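CRISPR system CMR subunit Cmr7 1 (PDB 2X5Q) belongs to the CRISPR antiviral defence of Sulfolobus solfataricus as a subunit, possibly homodimeric, of the crRNA-containing CMR ribonucleoprotein complex. Local coordinates at residues N18-E23 and D156-K161; H54-L59 and E183-Y188; G61-E66 and V72-P77; N104-I109 and I118-P123. All coordinates share one frame; numbering follows the deposited sequence.

Overall arrangement
Interaction 2 lies near the middle of the fold, its centre about 15 Å from those of interactions 1 and 3 and about 13 Å from that of interaction 4. Interactions 1 and 2 tie early strands to the late helices 148-162 and 172-185, and their segments alternate along the chain. Interactions 3 and 4 follow one another between them and are more local. Strands 52-60 and 108-109, neighbours in the mixed sheet, connect interactions 2 and 4. Tyr188 joins interaction 2 to Asn18 of interaction 1 and to Glu66 of interaction 3, and Glu66 in turn reaches Ser19 of interaction 1, all by probable hydrogen bonds. Interactions 3 and 4 both reach the second subunit, so they border the dimer interface.

Interaction 1: N18-E23 and D156-K161; sequences NSISSE and DNVLAK
Ile20 and Val158 supply the apolar part of this contact, a light one in which the methyl CD1 of Ile20 stands 4.4 Å from CG2 of Val158. The same Val158 CG2 also lies 4.2 Å from Ser22 N, so one valine methyl meets both Ile20 and the backbone two residues on. Ser22 adds a close touch of its own, Ser22 CB lying 3.3 Å from the carbonyl oxygen Asn157 O. Residues 21-23 form an outermost strand of a four-stranded antiparallel sheet, where the backbone of Ser21 bonds to that of Lys29 in the adjacent strand. Helix 148-162 packs beside it, and there the backbone widens into a pi-type turn at 156-159. Polar links between the two segments run through water. With OG swung away from the backbone N (chi1 155°), the hydroxyl of Ser22 meets a water, the distance from Ser22 OG to the water oxygen being 3.3 Å. That water also donates a weak hydrogen bond to the carbonyl oxygen of Asn157. It accepts another weak one from the lysine ammonium, with Lys161 NZ 3.1 Å from the water oxygen.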
loop_
_atom_site.group_PDB
_atom_site.type_symbol
_atom_site.label_atom_id
_atom_site.label_comp_id
_atom_site.label_asym_id
_atom_site.label_seq_id
_atom_site.Cartn_x
_atom_site.Cartn_y
_atom_site.Cartn_z
ATOM N N ASN A 18 -1.473 -21.371 0.744
ATOM C CA ASN A 18 -1.901 -22.764 0.903
ATOM C C ASN A 18 -3.010 -23.224 -0.045
ATOM O O ASN A 18 -3.309 -24.421 -0.072
ATOM C CB ASN A 18 -2.385 -23.042 2.339
ATOM C CG ASN A 18 -1.251 -23.121 3.337
ATOM O OD1 ASN A 18 -0.324 -23.917 3.177
ATOM N ND2 ASN A 18 -1.329 -22.307 4.390
ATOM N N SER A 19 -3.632 -22.310 -0.797
ATOM C CA SER A 19 -4.790 -22.669 -1.622
ATOM C C SER A 19 -4.583 -22.674 -3.137
ATOM O O SER A 19 -5.511 -23.012 -3.890
ATOM C CB SER A 19 -5.968 -21.763 -1.270
ATOM O OG SER A 19 -6.335 -21.966 0.080
ATOM N N ILE A 20 -3.388 -22.317 -3.594
ATOM C CA ILE A 20 -3.144 -22.273 -5.029
ATOM C C ILE A 20 -3.019 -23.697 -5.559
ATOM O O ILE A 20 -2.645 -24.619 -4.834
ATOM C CB ILE A 20 -1.916 -21.401 -5.395
ATOM C CG1 ILE A 20 -0.602 -22.094 -5.024
ATOM C CG2 ILE A 20 -2.023 -20.024 -4.713
ATOM C CD1 ILE A 20 0.625 -21.345 -5.480
ATOM N N SER A 21 -3.370 -23.870 -6.822
ATOM C CA SER A 21 -3.281 -25.174 -7.471
ATOM C C SER A 21 -2.997 -24.975 -8.943
ATOM O O SER A 21 -3.465 -24.010 -9.549
ATOM C CB SER A 21 -4.588 -25.952 -7.303
ATOM O OG SER A 21 -5.662 -25.270 -7.928
ATOM N N SER A 22 -2.234 -25.890 -9.515
ATOM C CA SER A 22 -2.034 -25.915 -10.954
ATOM C C SER A 22 -3.333 -26.348 -11.646
ATOM O O SER A 22 -4.029 -27.233 -11.171
ATOM C CB SER A 22 -0.888 -26.868 -11.300
ATOM O OG SER A 22 -1.006 -27.364 -12.617
ATOM N N GLU A 23 -3.666 -25.697 -12.751
ATOM C CA GLU A 23 -4.814 -26.094 -13.563
ATOM C C GLU A 23 -4.317 -26.429 -14.956
ATOM O O GLU A 23 -3.235 -25.995 -15.362
ATOM C CB GLU A 23 -5.881 -24.988 -13.604
ATOM C CG GLU A 23 -6.987 -25.160 -12.554
ATOM C CD GLU A 23 -8.046 -24.041 -12.586
ATOM O OE1 GLU A 23 -9.214 -24.328 -12.230
ATOM O OE2 GLU A 23 -7.713 -22.881 -12.950
ATOM N N ASP A 156 6.217 -29.302 -6.480
ATOM C CA ASP A 156 6.057 -30.395 -7.459
ATOM C C ASP A 156 5.023 -30.113 -8.555
ATOM O O ASP A 156 5.157 -30.597 -9.684
ATOM C CB ASP A 156 5.664 -31.697 -6.756
ATOM C CG ASP A 156 6.736 -32.203 -5.809
ATOM O OD1 ASP A 156 7.926 -31.853 -5.975
ATOM O OD2 ASP A 156 6.371 -32.943 -4.887
ATOM N N ASN A 157 3.992 -29.357 -8.215
ATOM C CA ASN A 157 2.893 -29.091 -9.129
ATOM C C ASN A 157 2.899 -27.685 -9.690
ATOM O O ASN A 157 2.263 -27.451 -10.704
ATOM C CB ASN A 157 1.540 -29.307 -8.436
ATOM C CG ASN A 157 1.254 -30.761 -8.126
ATOM O OD1 ASN A 157 1.994 -31.663 -8.525
ATOM N ND2 ASN A 157 0.154 -30.998 -7.411
ATOM N N VAL A 158 3.564 -26.741 -9.027
ATOM C CA VAL A 158 3.550 -25.351 -9.494
ATOM C C VAL A 158 4.915 -24.927 -10.028
ATOM O O VAL A 158 5.054 -24.717 -11.230
ATOM C CB VAL A 158 3.012 -24.389 -8.414
ATOM C CG1 VAL A 158 3.104 -22.933 -8.864
ATOM C CG2 VAL A 158 1.582 -24.749 -8.092
ATOM N N LEU A 159 5.916 -24.816 -9.159
ATOM C CA LEU A 159 7.245 -24.365 -9.600
ATOM C C LEU A 159 7.881 -25.309 -10.640
ATOM O O LEU A 159 8.565 -24.859 -11.576
ATOM C CB LEU A 159 8.192 -24.174 -8.404
ATOM C CG LEU A 159 7.841 -23.101 -7.365
ATOM C CD1 LEU A 159 8.994 -22.890 -6.388
ATOM C CD2 LEU A 159 7.448 -21.782 -8.023
ATOM N N ALA A 160 7.640 -26.603 -10.489
ATOM C CA ALA A 160 8.145 -27.604 -11.418
ATOM C C ALA A 160 7.449 -27.549 -12.775
ATOM O O ALA A 160 7.966 -28.084 -13.756
ATOM C CB ALA A 160 8.007 -28.994 -10.818
ATOM N N LYS A 161 6.281 -26.912 -12.843
ATOM C CA LYS A 161 5.615 -26.710 -14.123
ATOM C C LYS A 161 6.082 -25.416 -14.791
ATOM O O LYS A 161 6.446 -25.431 -15.985
ATOM C CB LYS A 161 4.091 -26.755 -13.971
ATOM C CG LYS A 161 3.532 -28.147 -13.688
ATOM C CD LYS A 161 4.441 -29.304 -14.187
ATOM C CE LYS A 161 3.982 -30.692 -13.727
ATOM N NZ LYS A 161 3.974 -30.850 -12.225
HETATM O O HOH W 1 1.134 -29.808 -12.739
#

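Interaction 2: H54-L59 and E183-Y188; sequences HNILVL and EEIFNY
Ile56, Ile185 and Phe186 make a buried, wholly apolar contact where strand 52-60 of the mixed sheet is covered by the C-terminal end of helix 172-185. The two isoleucines reach toward each other tip to tip, with Ile56 CD1 3.8 Å from Ile185 CD1. The chi2 of Ile56, 102°, lies away from a staggered value and turns its CD1 that way. The CG2 methyl of Ile56 lies 3.7 Å from Phe186 CE1, and Ile56 CG1, at the root of the branch that meets Ile185, is 3.9 Å from Phe186 CZ. CG2 comes to the ring at a slant. One face of that ring is occupied from within its own segment, since Ile185 CG2 sits over the ring centre, 3.9 Å above the plane. Backbone features set the scene on both sides. Phe186 leaves the helix as the centre of an inverse gamma turn, with Asn187 N bonded to Ile185 O at 2.9 Å, and Asn55 with Ile56 forms a G1 beta bulge facing Ile109. Lys82 of strand 80-86 also touches Ile56 and Phe186, and its ammonium bonds to Ile185 O. No hydrogen bond crosses between the two segments, so strand and helix end are joined here by hydrophobic burial and van der Waals contact alone, with methyl groups set against one another and against the aromatic ring.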
loop_
_atom_site.group_PDB
_atom_site.type_symbol
_atom_site.label_atom_id
_atom_site.label_comp_id
_atom_site.label_asym_id
_atom_site.label_seq_id
_atom_site.Cartn_x
_atom_site.Cartn_y
_atom_site.Cartn_z
ATOM N N HIS A 54 14.737 -17.221 -6.273
ATOM C CA HIS A 54 15.233 -15.835 -6.256
ATOM C C HIS A 54 14.204 -14.835 -6.739
ATOM O O HIS A 54 13.353 -15.163 -7.555
ATOM C CB HIS A 54 16.481 -15.685 -7.136
ATOM C CG HIS A 54 17.586 -16.628 -6.789
ATOM N ND1 HIS A 54 18.403 -16.445 -5.695
ATOM C CD2 HIS A 54 18.010 -17.763 -7.392
ATOM C CE1 HIS A 54 19.270 -17.439 -5.628
ATOM N NE2 HIS A 54 19.058 -18.248 -6.651
ATOM N N ASN A 55 14.355 -13.594 -6.271
ATOM C CA ASN A 55 13.526 -12.456 -6.681
ATOM C C ASN A 55 12.062 -12.623 -6.318
ATOM O O ASN A 55 11.184 -12.679 -7.197
ATOM C CB ASN A 55 13.660 -12.147 -8.178
ATOM C CG ASN A 55 15.064 -11.823 -8.579
ATOM O OD1 ASN A 55 15.773 -11.128 -7.845
ATOM N ND2 ASN A 55 15.492 -12.326 -9.749
ATOM N N ILE A 56 11.817 -12.681 -5.020
ATOM C CA ILE A 56 10.485 -12.828 -4.474
ATOM C C ILE A 56 9.946 -11.444 -4.104
ATOM O O ILE A 56 10.613 -10.680 -3.420
ATOM C CB ILE A 56 10.485 -13.727 -3.216
ATOM C CG1 ILE A 56 10.864 -15.173 -3.565
ATOM C CG2 ILE A 56 9.094 -13.734 -2.542
ATOM C CD1 ILE A 56 12.264 -15.542 -3.232
ATOM N N LEU A 57 8.738 -11.125 -4.564
ATOM C CA LEU A 57 8.124 -9.839 -4.225
ATOM C C LEU A 57 7.330 -9.923 -2.923
ATOM O O LEU A 57 6.482 -10.801 -2.758
ATOM C CB LEU A 57 7.243 -9.349 -5.372
ATOM C CG LEU A 57 6.649 -7.951 -5.201
ATOM C CD1 LEU A 57 7.743 -6.892 -5.237
ATOM C CD2 LEU A 57 5.595 -7.725 -6.284
ATOM N N VAL A 58 7.601 -8.989 -2.017
ATOM C CA VAL A 58 6.887 -8.887 -0.751
ATOM C C VAL A 58 5.967 -7.686 -0.873
ATOM O O VAL A 58 6.420 -6.553 -0.953
ATOM C CB VAL A 58 7.850 -8.683 0.444
ATOM C CG1 VAL A 58 7.063 -8.656 1.800
ATOM C CG2 VAL A 58 8.923 -9.763 0.429
ATOM N N LEU A 59 4.670 -7.942 -0.927
ATOM C CA LEU A 59 3.700 -6.866 -1.069
ATOM C C LEU A 59 3.200 -6.456 0.304
ATOM O O LEU A 59 2.318 -7.103 0.850
ATOM C CB LEU A 59 2.554 -7.346 -1.950
ATOM C CG LEU A 59 1.861 -6.302 -2.803
ATOM C CD1 LEU A 59 2.868 -5.737 -3.794
ATOM C CD2 LEU A 59 0.655 -6.946 -3.510
ATOM N N GLU A 183 9.223 -23.311 1.913
ATOM C CA GLU A 183 8.688 -23.407 3.258
ATOM C C GLU A 183 9.156 -22.250 4.159
ATOM O O GLU A 183 8.365 -21.733 4.941
ATOM C CB GLU A 183 9.033 -24.771 3.879
ATOM C CG GLU A 183 8.411 -25.015 5.251
ATOM C CD GLU A 183 6.920 -24.696 5.324
ATOM O OE1 GLU A 183 6.213 -24.744 4.288
ATOM O OE2 GLU A 183 6.455 -24.385 6.435
ATOM N N GLU A 184 10.414 -21.830 4.008
ATOM C CA GLU A 184 10.978 -20.697 4.756
ATOM C C GLU A 184 10.318 -19.374 4.424
ATOM O O GLU A 184 9.985 -18.590 5.306
ATOM C CB GLU A 184 12.476 -20.524 4.458
ATOM C CG GLU A 184 13.399 -21.472 5.181
ATOM C CD GLU A 184 14.822 -21.507 4.595
ATOM O OE1 GLU A 184 15.122 -20.814 3.576
ATOM O OE2 GLU A 184 15.647 -22.265 5.146
ATOM N N ILE A 185 10.190 -19.106 3.134
ATOM C CA ILE A 185 9.864 -17.768 2.655
ATOM C C ILE A 185 8.392 -17.397 2.719
ATOM O O ILE A 185 8.059 -16.302 3.134
ATOM C CB ILE A 185 10.332 -17.582 1.180
ATOM C CG1 ILE A 185 11.853 -17.649 1.098
ATOM C CG2 ILE A 185 9.841 -16.261 0.596
ATOM C CD1 ILE A 185 12.320 -17.968 -0.301
ATOM N N PHE A 186 7.514 -18.286 2.268
ATOM C CA PHE A 186 6.166 -17.860 1.885
ATOM C C PHE A 186 5.146 -17.882 3.024
ATOM O O PHE A 186 4.098 -18.527 2.943
ATOM C CB PHE A 186 5.692 -18.648 0.667
ATOM C CG PHE A 186 6.426 -18.276 -0.574
ATOM C CD1 PHE A 186 6.228 -17.040 -1.158
ATOM C CD2 PHE A 186 7.372 -19.125 -1.124
ATOM C CE1 PHE A 186 6.922 -16.679 -2.298
ATOM C CE2 PHE A 186 8.058 -18.761 -2.262
ATOM C CZ PHE A 186 7.834 -17.542 -2.844
ATOM N N ASN A 187 5.475 -17.151 4.079
ATOM C CA ASN A 187 4.495 -16.732 5.061
ATOM C C ASN A 187 3.718 -15.548 4.484
ATOM O O ASN A 187 4.226 -14.813 3.625
ATOM C CB ASN A 187 5.170 -16.301 6.349
ATOM C CG ASN A 187 6.143 -17.314 6.867
ATOM O OD1 ASN A 187 5.890 -18.516 6.816
ATOM N ND2 ASN A 187 7.269 -16.838 7.392
ATOM N N TYR A 188 2.489 -15.371 4.947
ATOM C CA TYR A 188 1.618 -14.323 4.442
ATOM C C TYR A 188 0.496 -14.024 5.431
ATOM O O TYR A 188 0.300 -14.740 6.426
ATOM C CB TYR A 188 1.038 -14.702 3.069
ATOM C CG TYR A 188 0.180 -15.967 3.061
ATOM C CD1 TYR A 188 -1.200 -15.895 3.096
ATOM C CD2 TYR A 188 0.760 -17.227 3.017
ATOM C CE1 TYR A 188 -1.997 -17.054 3.094
ATOM C CE2 TYR A 188 -0.018 -18.387 3.001
ATOM C CZ TYR A 188 -1.395 -18.290 3.042
ATOM O OH TYR A 188 -2.165 -19.423 3.048
#

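Interaction 3: G61-E66 and V72-P77; sequences GYAIDE and VPTFDP
Strands 62-65 and 70-73 pair antiparallel as a beta hairpin, with Ala63 and Val72 a hydrogen-bonded pair and Tyr62 and Pro73 a non-hydrogen-bonded one. Val72 N gives a bond of 2.7 Å to Ala63 O, nearly along the C=O axis, and Ala63 N returns one of 2.9 Å to Val72 O. A third, from Thr74 N to Gly61 O at 3.0 Å, continues the pairing just beyond the strands and comes in well above the carbonyl plane, by 42°. Gly61 O also takes a hydrogen bond from a water 2.7 Å away, which in turn accepts from Phe75 N and rests over one face of the Phe75 ring. Gly61 has a positive phi, a conformation that favours glycine, and its CA leans on Asp76 O in a CA-H...O contact. Among side chains, the Tyr62 ring crosses Pro73 at a slant, Tyr62 CE1 lying 3.6 Å from Pro73 CB. On the other face of the sheet Ala63 CB meets Thr74 CG2 at 3.7 Å. Thr74 OG1, held between the backbone N and the carbonyl carbon (chi1 69°), takes Asp79 as its main partner and accepts a weak bond from Asp76 N. Strand 188-193 flanks the hairpin, its Tyr189 and Ile191 bonding to Ile64 through the backbone, with Ile191 also touching Ala63 and Val72. The second subunit packs against the end of the hairpin remote from its connecting turn, where Phe75 of that subunit meets Tyr62 and its Lys105 meets Thr74.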
loop_
_atom_site.group_PDB
_atom_site.type_symbol
_atom_site.label_atom_id
_atom_site.label_comp_id
_atom_site.label_asym_id
_atom_site.label_seq_id
_atom_site.Cartn_x
_atom_site.Cartn_y
_atom_site.Cartn_z
ATOM N N GLY A 61 1.379 -3.895 3.212
ATOM C CA GLY A 61 0.095 -3.178 3.191
ATOM C C GLY A 61 -1.031 -3.933 2.483
ATOM O O GLY A 61 -2.065 -3.334 2.161
ATOM N N TYR A 62 -0.839 -5.242 2.291
ATOM C CA TYR A 62 -1.788 -6.148 1.632
ATOM C C TYR A 62 -1.948 -7.465 2.387
ATOM O O TYR A 62 -1.005 -7.966 2.996
ATOM C CB TYR A 62 -1.346 -6.464 0.194
ATOM C CG TYR A 62 -1.632 -5.353 -0.758
ATOM C CD1 TYR A 62 -2.867 -5.273 -1.404
ATOM C CD2 TYR A 62 -0.693 -4.339 -0.985
ATOM C CE1 TYR A 62 -3.154 -4.240 -2.259
ATOM C CE2 TYR A 62 -0.968 -3.291 -1.848
ATOM C CZ TYR A 62 -2.204 -3.251 -2.484
ATOM O OH TYR A 62 -2.503 -2.226 -3.346
ATOM N N ALA A 63 -3.163 -7.998 2.355
ATOM C CA ALA A 63 -3.447 -9.367 2.777
ATOM C C ALA A 63 -4.220 -10.043 1.629
ATOM O O ALA A 63 -4.611 -9.376 0.664
ATOM C CB ALA A 63 -4.249 -9.376 4.055
ATOM N N ILE A 64 -4.381 -11.354 1.701
ATOM C CA ILE A 64 -5.074 -12.092 0.647
ATOM C C ILE A 64 -6.351 -12.696 1.216
ATOM O O ILE A 64 -6.393 -13.151 2.362
ATOM C CB ILE A 64 -4.148 -13.144 -0.039
ATOM C CG1 ILE A 64 -4.829 -13.775 -1.267
ATOM C CG2 ILE A 64 -3.709 -14.233 0.926
ATOM C CD1 ILE A 64 -3.821 -14.473 -2.234
ATOM N N ASP A 65 -7.424 -12.609 0.441
ATOM C CA ASP A 65 -8.646 -13.337 0.748
ATOM C C ASP A 65 -8.341 -14.709 0.173
ATOM O O ASP A 65 -8.440 -14.927 -1.046
ATOM C CB ASP A 65 -9.856 -12.684 0.067
ATOM C CG ASP A 65 -11.132 -13.501 0.211
ATOM O OD1 ASP A 65 -11.060 -14.742 0.359
ATOM O OD2 ASP A 65 -12.217 -12.887 0.156
ATOM N N GLU A 66 -7.935 -15.630 1.042
ATOM C CA GLU A 66 -7.393 -16.896 0.561
ATOM C C GLU A 66 -8.349 -17.715 -0.305
ATOM O O GLU A 66 -7.915 -18.340 -1.262
ATOM C CB GLU A 66 -6.872 -17.779 1.694
ATOM C CG GLU A 66 -5.969 -18.873 1.109
ATOM C CD GLU A 66 -5.089 -19.567 2.125
ATOM O OE1 GLU A 66 -4.700 -18.920 3.126
ATOM O OE2 GLU A 66 -4.787 -20.765 1.896
ATOM N N VAL A 72 -6.075 -7.811 -0.903
ATOM C CA VAL A 72 -6.853 -6.739 -0.290
ATOM C C VAL A 72 -5.938 -5.736 0.399
ATOM O O VAL A 72 -5.151 -6.112 1.270
ATOM C CB VAL A 72 -7.840 -7.291 0.751
ATOM C CG1 VAL A 72 -8.604 -6.135 1.418
ATOM C CG2 VAL A 72 -8.815 -8.277 0.082
ATOM N N PRO A 73 -6.050 -4.452 0.030
ATOM C CA PRO A 73 -5.214 -3.460 0.704
ATOM C C PRO A 73 -5.748 -3.223 2.112
ATOM O O PRO A 73 -6.923 -2.921 2.282
ATOM C CB PRO A 73 -5.355 -2.218 -0.185
ATOM C CG PRO A 73 -6.710 -2.351 -0.802
ATOM C CD PRO A 73 -6.922 -3.838 -0.994
ATOM N N THR A 74 -4.894 -3.402 3.107
ATOM C CA THR A 74 -5.291 -3.333 4.505
ATOM C C THR A 74 -4.829 -2.066 5.214
ATOM O O THR A 74 -5.296 -1.757 6.322
ATOM C CB THR A 74 -4.772 -4.544 5.263
ATOM O OG1 THR A 74 -3.345 -4.476 5.367
ATOM C CG2 THR A 74 -5.171 -5.831 4.519
ATOM N N PHE A 75 -3.920 -1.329 4.582
ATOM C CA PHE A 75 -3.396 -0.087 5.150
ATOM C C PHE A 75 -2.713 -0.314 6.496
ATOM O O PHE A 75 -2.738 0.548 7.378
ATOM C CB PHE A 75 -4.498 0.969 5.208
ATOM C CG PHE A 75 -4.947 1.394 3.851
ATOM C CD1 PHE A 75 -4.304 2.437 3.192
ATOM C CD2 PHE A 75 -5.956 0.706 3.189
ATOM C CE1 PHE A 75 -4.694 2.807 1.905
ATOM C CE2 PHE A 75 -6.349 1.080 1.919
ATOM C CZ PHE A 75 -5.719 2.126 1.275
ATOM N N ASP A 76 -2.100 -1.492 6.617
ATOM C CA ASP A 76 -1.300 -1.888 7.782
ATOM C C ASP A 76 0.026 -2.363 7.199
ATOM O O ASP A 76 0.076 -3.428 6.580
ATOM C CB ASP A 76 -1.999 -3.014 8.549
ATOM C CG ASP A 76 -1.254 -3.439 9.811
ATOM O OD1 ASP A 76 -0.013 -3.274 9.892
ATOM O OD2 ASP A 76 -1.923 -3.952 10.733
ATOM N N PRO A 77 1.107 -1.573 7.367
ATOM C CA PRO A 77 2.388 -1.927 6.732
ATOM C C PRO A 77 3.031 -3.219 7.246
ATOM O O PRO A 77 3.936 -3.762 6.590
ATOM C CB PRO A 77 3.290 -0.725 7.061
ATOM C CG PRO A 77 2.694 -0.104 8.249
ATOM C CD PRO A 77 1.208 -0.332 8.147
HETATM O O HOH W 2 -2.510 -0.711 1.919
#

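Interaction 4: N104-I109 and I118-P123; sequences NKLYII and ITFSLP
Leu106 points its CB toward strand 117-123, and with CG placed anti to the carbonyl carbon, beside the backbone N (chi1 -73°), the branched end is carried to Ile118 and Phe120, both buried. CG forks there. The CD1 branch divides its contacts, Leu106 CD1 lying 4.0 Å from Phe120 CE2 and, more loosely, 4.4 Å from Ile118 CD1. Within strand 117-123 the other branch meets just the phenylalanine, Leu106 CD2 being 3.9 Å from Phe120 CE2 and 4.0 Å from Phe120 CZ. Leucine and phenylalanine run past each other in opposite directions, and CD2 meets the ring at a slant. Phe120 CG sits between its own backbone N and carbonyl carbon (chi1 74°), which throws the ring off the strand to meet them. Strand 117-123 belongs to the mixed sheet, where it pairs with strands 11-15 and 95-102. The approach of Leu106 comes from the connection just after a 3-10 turn. Tyr107 then makes an inverse gamma turn, backed by a weak bond from Ile108 N to Leu106 O, before the chain enters strand 108-109. Around the pair, Ile101 touches Leu106, while Leu57 and Ile98 pack on Phe120. Lys105 forms salt bridges with Asp79 and Asp76 of the second subunit, while on strand 117-123 the buried Leu122 packs on Phe75 of that subunit.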
loop_
_atom_site.group_PDB
_atom_site.type_symbol
_atom_site.label_atom_id
_atom_site.label_comp_id
_atom_site.label_asym_id
_atom_site.label_seq_id
_atom_site.Cartn_x
_atom_site.Cartn_y
_atom_site.Cartn_z
ATOM N N ASN A 104 14.502 -1.333 -8.662
ATOM C CA ASN A 104 15.099 -0.913 -7.391
ATOM C C ASN A 104 14.084 -0.304 -6.403
ATOM O O ASN A 104 14.400 -0.105 -5.237
ATOM C CB ASN A 104 16.274 0.057 -7.635
ATOM C CG ASN A 104 15.828 1.421 -8.201
ATOM O OD1 ASN A 104 14.931 2.078 -7.662
ATOM N ND2 ASN A 104 16.482 1.857 -9.272
ATOM N N LYS A 105 12.879 -0.007 -6.886
ATOM C CA LYS A 105 11.808 0.553 -6.074
ATOM C C LYS A 105 11.006 -0.546 -5.381
ATOM O O LYS A 105 10.359 -0.311 -4.351
ATOM C CB LYS A 105 10.868 1.388 -6.963
ATOM C CG LYS A 105 10.701 2.798 -6.517
ATOM C CD LYS A 105 9.587 3.530 -7.280
ATOM C CE LYS A 105 8.768 4.345 -6.344
ATOM N NZ LYS A 105 9.609 5.086 -5.355
ATOM N N LEU A 106 11.036 -1.743 -5.952
ATOM C CA LEU A 106 10.211 -2.834 -5.462
ATOM C C LEU A 106 10.830 -3.552 -4.283
ATOM O O LEU A 106 12.061 -3.595 -4.141
ATOM C CB LEU A 106 9.945 -3.843 -6.571
ATOM C CG LEU A 106 8.965 -3.380 -7.642
ATOM C CD1 LEU A 106 8.924 -4.390 -8.784
ATOM C CD2 LEU A 106 7.575 -3.135 -7.005
ATOM N N TYR A 107 9.960 -4.132 -3.458
ATOM C CA TYR A 107 10.385 -4.887 -2.280
ATOM C C TYR A 107 10.638 -6.351 -2.660
ATOM O O TYR A 107 9.801 -7.241 -2.428
ATOM C CB TYR A 107 9.348 -4.757 -1.170
ATOM C CG TYR A 107 9.758 -5.305 0.185
ATOM C CD1 TYR A 107 11.034 -5.809 0.422
ATOM C CD2 TYR A 107 8.870 -5.257 1.257
ATOM C CE1 TYR A 107 11.395 -6.279 1.659
ATOM C CE2 TYR A 107 9.226 -5.740 2.501
ATOM C CZ TYR A 107 10.477 -6.262 2.693
ATOM O OH TYR A 107 10.857 -6.733 3.918
ATOM N N ILE A 108 11.817 -6.585 -3.236
ATOM C CA ILE A 108 12.187 -7.892 -3.759
ATOM C C ILE A 108 13.221 -8.503 -2.814
ATOM O O ILE A 108 14.210 -7.854 -2.486
ATOM C CB ILE A 108 12.763 -7.759 -5.205
ATOM C CG1 ILE A 108 11.700 -7.231 -6.185
ATOM C CG2 ILE A 108 13.337 -9.086 -5.695
ATOM C CD1 ILE A 108 12.274 -6.836 -7.599
ATOM N N ILE A 109 12.999 -9.735 -2.361
ATOM C CA ILE A 109 13.994 -10.432 -1.540
ATOM C C ILE A 109 14.647 -11.601 -2.284
ATOM O O ILE A 109 14.151 -12.036 -3.326
ATOM C CB ILE A 109 13.407 -10.912 -0.187
ATOM C CG1 ILE A 109 12.180 -11.790 -0.400
ATOM C CG2 ILE A 109 13.041 -9.707 0.674
ATOM C CD1 ILE A 109 11.813 -12.605 0.807
ATOM N N ILE A 118 10.198 -2.770 -14.570
ATOM C CA ILE A 118 9.267 -3.884 -14.588
ATOM C C ILE A 118 7.836 -3.364 -14.692
ATOM O O ILE A 118 7.469 -2.421 -13.998
ATOM C CB ILE A 118 9.394 -4.734 -13.294
ATOM C CG1 ILE A 118 10.817 -5.318 -13.189
ATOM C CG2 ILE A 118 8.364 -5.854 -13.255
ATOM C CD1 ILE A 118 10.986 -6.346 -12.117
ATOM N N THR A 119 7.058 -3.964 -15.594
ATOM C CA THR A 119 5.601 -3.823 -15.607
ATOM C C THR A 119 5.002 -5.131 -15.084
ATOM O O THR A 119 5.393 -6.234 -15.521
ATOM C CB THR A 119 5.083 -3.523 -17.003
ATOM O OG1 THR A 119 5.555 -2.234 -17.411
ATOM C CG2 THR A 119 3.557 -3.534 -17.040
ATOM N N PHE A 120 4.099 -5.022 -14.117
ATOM C CA PHE A 120 3.473 -6.209 -13.546
ATOM C C PHE A 120 2.058 -5.938 -13.061
ATOM O O PHE A 120 1.709 -4.799 -12.729
ATOM C CB PHE A 120 4.328 -6.822 -12.429
ATOM C CG PHE A 120 4.316 -6.056 -11.138
ATOM C CD1 PHE A 120 3.625 -6.535 -10.034
ATOM C CD2 PHE A 120 5.043 -4.883 -11.004
ATOM C CE1 PHE A 120 3.632 -5.843 -8.848
ATOM C CE2 PHE A 120 5.064 -4.200 -9.822
ATOM C CZ PHE A 120 4.344 -4.669 -8.735
ATOM N N SER A 121 1.252 -6.994 -13.031
ATOM C CA SER A 121 -0.134 -6.895 -12.567
ATOM C C SER A 121 -0.387 -7.745 -11.309
ATOM O O SER A 121 0.180 -8.824 -11.165
ATOM C CB SER A 121 -1.079 -7.323 -13.686
ATOM O OG SER A 121 -1.006 -6.416 -14.770
ATOM N N LEU A 122 -1.260 -7.238 -10.433
ATOM C CA LEU A 122 -1.674 -7.887 -9.188
ATOM C C LEU A 122 -3.153 -8.226 -9.268
ATOM O O LEU A 122 -3.912 -7.411 -9.758
ATOM C CB LEU A 122 -1.531 -6.910 -8.017
ATOM C CG LEU A 122 -0.194 -6.193 -7.875
ATOM C CD1 LEU A 122 -0.344 -5.011 -6.941
ATOM C CD2 LEU A 122 0.883 -7.176 -7.399
ATOM N N PRO A 123 -3.569 -9.396 -8.735
ATOM C CA PRO A 123 -4.990 -9.736 -8.584
ATOM C C PRO A 123 -5.621 -9.106 -7.329
ATOM O O PRO A 123 -5.332 -9.553 -6.217
ATOM C CB PRO A 123 -4.965 -11.262 -8.463
ATOM C CG PRO A 123 -3.634 -11.576 -7.858
ATOM C CD PRO A 123 -2.692 -10.474 -8.233
#